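Local structure of ABC transporter, substrate-binding protein (Clostridium perfringens, 4EDP) at residues N253-N265 and G321-K333. The protein probably serves as the extracellular substrate-binding component of an ABC transporter, capturing a solute for delivery to the membrane permease. Residues are numbered along the deposited sequence; the frame is centred on the assembly and turned at random. Where two conformers were deposited one is given.
Sequences NVIPESGTYLNFN and GPVVDNAKVIDFK. With ACT (acetate ion), chain G.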
loop_
_atom_site.group_PDB
_atom_site.type_symbol
_atom_site.label_atom_id
_atom_site.label_comp_id
_atom_site.label_asym_id
_atom_site.label_seq_id
_atom_site.Cartn_x
_atom_site.Cartn_y
_atom_site.Cartn_z
ATOM N N ASN A 253 -13.280 -9.717 9.030
ATOM C CA ASN A 253 -12.006 -9.031 8.935
ATOM C C ASN A 253 -11.587 -8.580 10.320
ATOM O O ASN A 253 -12.117 -7.598 10.867
ATOM C CB ASN A 253 -12.162 -7.827 8.013
ATOM C CG ASN A 253 -10.863 -7.158 7.690
ATOM O OD1 ASN A 253 -9.816 -7.797 7.584
ATOM N ND2 ASN A 253 -10.926 -5.834 7.482
ATOM N N VAL A 254 -10.643 -9.306 10.880
ATOM C CA VAL A 254 -10.136 -9.038 12.218
ATOM C C VAL A 254 -8.957 -8.067 12.146
ATOM O O VAL A 254 -8.001 -8.300 11.399
ATOM C CB VAL A 254 -9.702 -10.369 12.931
ATOM C CG1 VAL A 254 -8.988 -10.088 14.233
ATOM C CG2 VAL A 254 -10.912 -11.299 13.153
ATOM N N ILE A 255 -9.044 -6.966 12.905
ATOM C CA ILE A 255 -7.953 -5.993 12.993
ATOM C C ILE A 255 -7.410 -6.107 14.411
ATOM O O ILE A 255 -8.123 -5.807 15.368
ATOM C CB ILE A 255 -8.430 -4.552 12.739
ATOM C CG1 ILE A 255 -9.093 -4.432 11.364
ATOM C CG2 ILE A 255 -7.259 -3.537 12.884
ATOM C CD1 ILE A 255 -8.216 -4.832 10.202
ATOM N N PRO A 256 -6.161 -6.571 14.571
ATOM C CA PRO A 256 -5.661 -6.684 15.929
ATOM C C PRO A 256 -5.652 -5.353 16.672
ATOM O O PRO A 256 -5.471 -4.308 16.073
ATOM C CB PRO A 256 -4.232 -7.210 15.732
ATOM C CG PRO A 256 -4.324 -8.040 14.493
ATOM C CD PRO A 256 -5.257 -7.220 13.607
ATOM N N GLU A 257 -5.828 -5.416 17.981
ATOM C CA GLU A 257 -5.802 -4.224 18.815
ATOM C C GLU A 257 -4.462 -3.502 18.771
ATOM O O GLU A 257 -4.380 -2.286 18.988
ATOM C CB GLU A 257 -6.145 -4.592 20.262
ATOM C CG GLU A 257 -7.615 -4.886 20.452
ATOM C CD GLU A 257 -8.048 -4.846 21.906
ATOM O OE1 GLU A 257 -7.161 -4.865 22.793
ATOM O OE2 GLU A 257 -9.279 -4.781 22.161
ATOM N N SER A 258 -3.409 -4.244 18.465
ATOM C CA SER A 258 -2.062 -3.678 18.427
ATOM C C SER A 258 -1.895 -2.755 17.224
ATOM O O SER A 258 -0.996 -1.906 17.201
ATOM C CB SER A 258 -1.018 -4.800 18.434
ATOM O OG SER A 258 -1.084 -5.564 17.248
ATOM N N GLY A 259 -2.738 -2.940 16.205
ATOM C CA GLY A 259 -2.726 -2.089 15.035
ATOM C C GLY A 259 -2.450 -2.830 13.743
ATOM O O GLY A 259 -1.698 -3.800 13.732
ATOM N N THR A 260 -3.130 -2.405 12.689
ATOM C CA THR A 260 -2.900 -2.903 11.341
ATOM C C THR A 260 -1.659 -2.195 10.778
ATOM O O THR A 260 -1.022 -1.371 11.464
ATOM C CB THR A 260 -4.087 -2.565 10.386
ATOM O OG1 THR A 260 -3.876 -3.191 9.105
ATOM C CG2 THR A 260 -4.195 -1.097 10.181
ATOM N N TYR A 261 -1.258 -2.602 9.573
ATOM C CA TYR A 261 -0.148 -2.002 8.845
ATOM C C TYR A 261 -0.691 -1.358 7.580
ATOM O O TYR A 261 -1.522 -1.938 6.875
ATOM C CB TYR A 261 0.911 -3.045 8.455
ATOM C CG TYR A 261 1.759 -3.479 9.619
ATOM C CD1 TYR A 261 1.287 -4.395 10.545
ATOM C CD2 TYR A 261 3.045 -2.977 9.785
ATOM C CE1 TYR A 261 2.062 -4.784 11.626
ATOM C CE2 TYR A 261 3.833 -3.362 10.865
ATOM C CZ TYR A 261 3.340 -4.265 11.770
ATOM O OH TYR A 261 4.094 -4.662 12.840
ATOM N N LEU A 262 -0.257 -0.127 7.326
ATOM C CA LEU A 262 -0.669 0.585 6.140
ATOM C C LEU A 262 0.403 0.548 5.072
ATOM O O LEU A 262 1.587 0.325 5.363
ATOM C CB LEU A 262 -0.884 2.070 6.460
ATOM C CG LEU A 262 -1.816 2.412 7.615
ATOM C CD1 LEU A 262 -1.902 3.940 7.802
ATOM C CD2 LEU A 262 -3.172 1.777 7.396
ATOM N N ASN A 263 -0.028 0.729 3.830
ATOM C CA ASN A 263 0.895 0.946 2.714
ATOM C C ASN A 263 0.303 2.138 1.939
ATOM O O ASN A 263 -0.906 2.387 2.009
ATOM C CB ASN A 263 1.168 -0.279 1.855
ATOM C CG ASN A 263 -0.040 -0.791 1.145
ATOM O OD1 ASN A 263 -0.394 -0.313 0.056
ATOM N ND2 ASN A 263 -0.647 -1.834 1.708
ATOM N N PHE A 264 1.168 2.886 1.268
ATOM C CA PHE A 264 0.765 4.086 0.531
ATOM C C PHE A 264 1.221 4.073 -0.918
ATOM O O PHE A 264 2.191 3.397 -1.258
ATOM C CB PHE A 264 1.469 5.318 1.149
ATOM C CG PHE A 264 1.225 5.506 2.640
ATOM C CD1 PHE A 264 -0.002 5.927 3.105
ATOM C CD2 PHE A 264 2.228 5.287 3.554
ATOM C CE1 PHE A 264 -0.245 6.098 4.463
ATOM C CE2 PHE A 264 1.987 5.464 4.913
ATOM C CZ PHE A 264 0.747 5.853 5.363
ATOM N N ASN A 265 0.527 4.846 -1.756
ATOM C CA ASN A 265 0.977 5.138 -3.103
ATOM C C ASN A 265 1.250 6.638 -3.008
ATOM O O ASN A 265 0.505 7.369 -2.354
ATOM C CB ASN A 265 -0.056 4.830 -4.185
ATOM C CG ASN A 265 -0.342 3.344 -4.300
ATOM O OD1 ASN A 265 0.491 2.508 -3.929
ATOM N ND2 ASN A 265 -1.498 3.012 -4.839
ATOM N N GLY A 321 -11.324 5.517 8.842
ATOM C CA GLY A 321 -11.759 5.638 10.230
ATOM C C GLY A 321 -10.733 5.323 11.284
ATOM O O GLY A 321 -9.528 5.369 11.029
ATOM N N PRO A 322 -11.210 4.967 12.475
ATOM C CA PRO A 322 -10.358 4.669 13.608
ATOM C C PRO A 322 -9.230 3.699 13.326
ATOM O O PRO A 322 -8.160 3.807 13.941
ATOM C CB PRO A 322 -11.344 4.093 14.638
ATOM C CG PRO A 322 -12.610 4.747 14.323
ATOM C CD PRO A 322 -12.637 4.869 12.829
ATOM N N VAL A 323 -9.441 2.778 12.388
ATOM C CA VAL A 323 -8.417 1.800 12.052
ATOM C C VAL A 323 -7.108 2.482 11.671
ATOM O O VAL A 323 -6.031 2.002 12.024
ATOM C CB VAL A 323 -8.852 0.889 10.883
ATOM C CG1 VAL A 323 -8.956 1.695 9.578
ATOM C CG2 VAL A 323 -7.866 -0.254 10.702
ATOM N N VAL A 324 -7.204 3.602 10.955
ATOM C CA VAL A 324 -6.024 4.332 10.500
ATOM C C VAL A 324 -5.253 4.933 11.672
ATOM O O VAL A 324 -4.034 4.864 11.689
ATOM C CB VAL A 324 -6.386 5.465 9.499
ATOM C CG1 VAL A 324 -5.139 6.288 9.149
ATOM C CG2 VAL A 324 -7.026 4.865 8.238
ATOM N N ASP A 325 -5.970 5.493 12.641
ATOM C CA ASP A 325 -5.372 6.162 13.819
ATOM C C ASP A 325 -4.436 5.251 14.634
ATOM O O ASP A 325 -3.447 5.721 15.231
ATOM C CB ASP A 325 -6.463 6.658 14.788
ATOM C CG ASP A 325 -7.591 7.466 14.108
ATOM O OD1 ASP A 325 -7.493 7.811 12.909
ATOM O OD2 ASP A 325 -8.607 7.734 14.797
ATOM N N ASN A 326 -4.754 3.957 14.666
ATOM C CA ASN A 326 -3.988 3.008 15.459
ATOM C C ASN A 326 -2.987 2.177 14.628
ATOM O O ASN A 326 -2.311 1.280 15.154
ATOM C CB ASN A 326 -4.966 2.050 16.130
ATOM C CG ASN A 326 -4.334 1.293 17.270
ATOM O OD1 ASN A 326 -3.620 1.876 18.082
ATOM N ND2 ASN A 326 -4.621 0.003 17.368
ATOM N N ALA A 327 -2.902 2.476 13.330
ATOM C CA ALA A 327 -2.053 1.708 12.425
ATOM C C ALA A 327 -0.581 2.018 12.522
ATOM O O ALA A 327 -0.177 3.064 13.024
ATOM C CB ALA A 327 -2.499 1.914 10.955
ATOM N N LYS A 328 0.194 1.074 12.008
ATOM C CA LYS A 328 1.635 1.152 11.938
ATOM C C LYS A 328 2.061 1.404 10.500
ATOM O O LYS A 328 1.385 0.973 9.556
ATOM C CB LYS A 328 2.231 -0.136 12.469
ATOM C CG LYS A 328 1.995 -0.274 13.968
ATOM C CD LYS A 328 2.483 -1.549 14.577
ATOM C CE LYS A 328 2.052 -1.513 16.057
ATOM N NZ LYS A 328 2.177 -2.747 16.804
ATOM N N VAL A 329 3.142 2.166 10.323
ATOM C CA VAL A 329 3.673 2.427 8.983
ATOM C C VAL A 329 5.078 1.833 8.868
ATOM O O VAL A 329 5.784 1.676 9.864
ATOM C CB VAL A 329 3.704 3.922 8.620
ATOM C CG1 VAL A 329 2.251 4.514 8.628
ATOM C CG2 VAL A 329 4.601 4.678 9.554
ATOM N N ILE A 330 5.479 1.524 7.648
ATOM C CA ILE A 330 6.789 0.926 7.393
ATOM C C ILE A 330 7.788 1.945 6.860
ATOM O O ILE A 330 7.433 2.798 6.061
ATOM C CB ILE A 330 6.651 -0.249 6.424
ATOM C CG1 ILE A 330 5.857 -1.379 7.114
ATOM C CG2 ILE A 330 8.013 -0.783 5.991
ATOM C CD1 ILE A 330 5.626 -2.560 6.237
ATOM N N ASP A 331 9.032 1.872 7.334
ATOM C CA ASP A 331 10.087 2.758 6.847
ATOM C C ASP A 331 10.742 2.081 5.655
ATOM O O ASP A 331 11.591 1.190 5.823
ATOM C CB ASP A 331 11.122 2.996 7.949
ATOM C CG ASP A 331 12.307 3.839 7.491
ATOM O OD1 ASP A 331 12.432 4.141 6.282
ATOM O OD2 ASP A 331 13.143 4.187 8.357
ATOM N N PHE A 332 10.338 2.471 4.450
ATOM C CA PHE A 332 10.902 1.846 3.248
ATOM C C PHE A 332 12.349 2.203 2.926
ATOM O O PHE A 332 13.021 1.488 2.173
ATOM C CB PHE A 332 9.963 1.984 2.061
ATOM C CG PHE A 332 8.861 1.010 2.109
ATOM C CD1 PHE A 332 9.070 -0.296 1.694
ATOM C CD2 PHE A 332 7.631 1.357 2.621
ATOM C CE1 PHE A 332 8.063 -1.215 1.759
ATOM C CE2 PHE A 332 6.632 0.449 2.693
ATOM C CZ PHE A 332 6.841 -0.846 2.267
ATOM N N LYS A 333 12.850 3.288 3.501
ATOM C CA LYS A 333 14.245 3.610 3.317
ATOM C C LYS A 333 15.026 2.463 3.974
ATOM O O LYS A 333 15.971 1.906 3.392
ATOM C CB LYS A 333 14.612 4.948 3.957
ATOM C CG LYS A 333 16.040 5.379 3.643
ATOM C CD LYS A 333 16.392 6.771 4.143
ATOM C CE LYS A 333 17.818 7.106 3.717
ATOM N NZ LYS A 333 18.237 8.498 4.038
HETATM C C ACT G . 10.173 0.213 10.416
HETATM O O ACT G . 9.656 -0.061 9.340
HETATM O OXT ACT G . 10.048 1.403 10.793
HETATM C CH3 ACT G . 10.853 -0.847 11.231
HETATM O O HOH W 1 -6.115 -1.582 15.730
HETATM O O HOH W 2 -2.804 -0.323 20.504
HETATM O O HOH W 3 0.388 -4.361 15.416
HETATM O O HOH W 4 -1.271 0.868 17.649
HETATM O O HOH W 5 -5.126 -0.346 13.276
HETATM O O HOH W 6 3.657 2.072 5.699
#
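Y261 and K328 show how one backbone bridge can set two long side chains running together. K328 N donates to T260 O at 2.8 Å, and K328 O accepts from L262 N at 3.0 Å in a nearly straight bond (N-H...O 167°), so that K328 is clasped between the neighbours of Y261, as in a parallel bridge. From there K328 CB sits over one face of the Y261 ring, 4.2 Å from its centroid, in a CH-pi contact displaced toward the rim. With CG anti to its carbonyl carbon (chi1 -68°) and the rest of the chain extended, K328 follows the ring obliquely until CD lies 3.9 Å from Y261 OH. Both polar ends then meet E187 of helix 178-189, the lysine by a salt bridge and the phenol by a hydrogen bond. I330 CG1 closes on the edge of the same ring.

Apolar groups fill the flank around A327, whose CB presses against L262 CG at 3.4 Å, tighter than usual, and also meets T260 CG2. In the conformer given, V323 CG2 reaches both T260 CG2 and I255 CG2, while V329 CG1 abuts the F264 ring edge. At the turn P256 to G259, N326 ND2 donates to E257 O at 2.8 Å, with the acceptor in the amide plane but the donor well above the carbonyl plane.

Strand 262-269 pairs with strands 89-93 and 135-145, and the contact ties its start to segment 321-333, which leads into C-terminal helix 332-350, consistent with an interlobe crossover of the periplasmic-binding-protein fold.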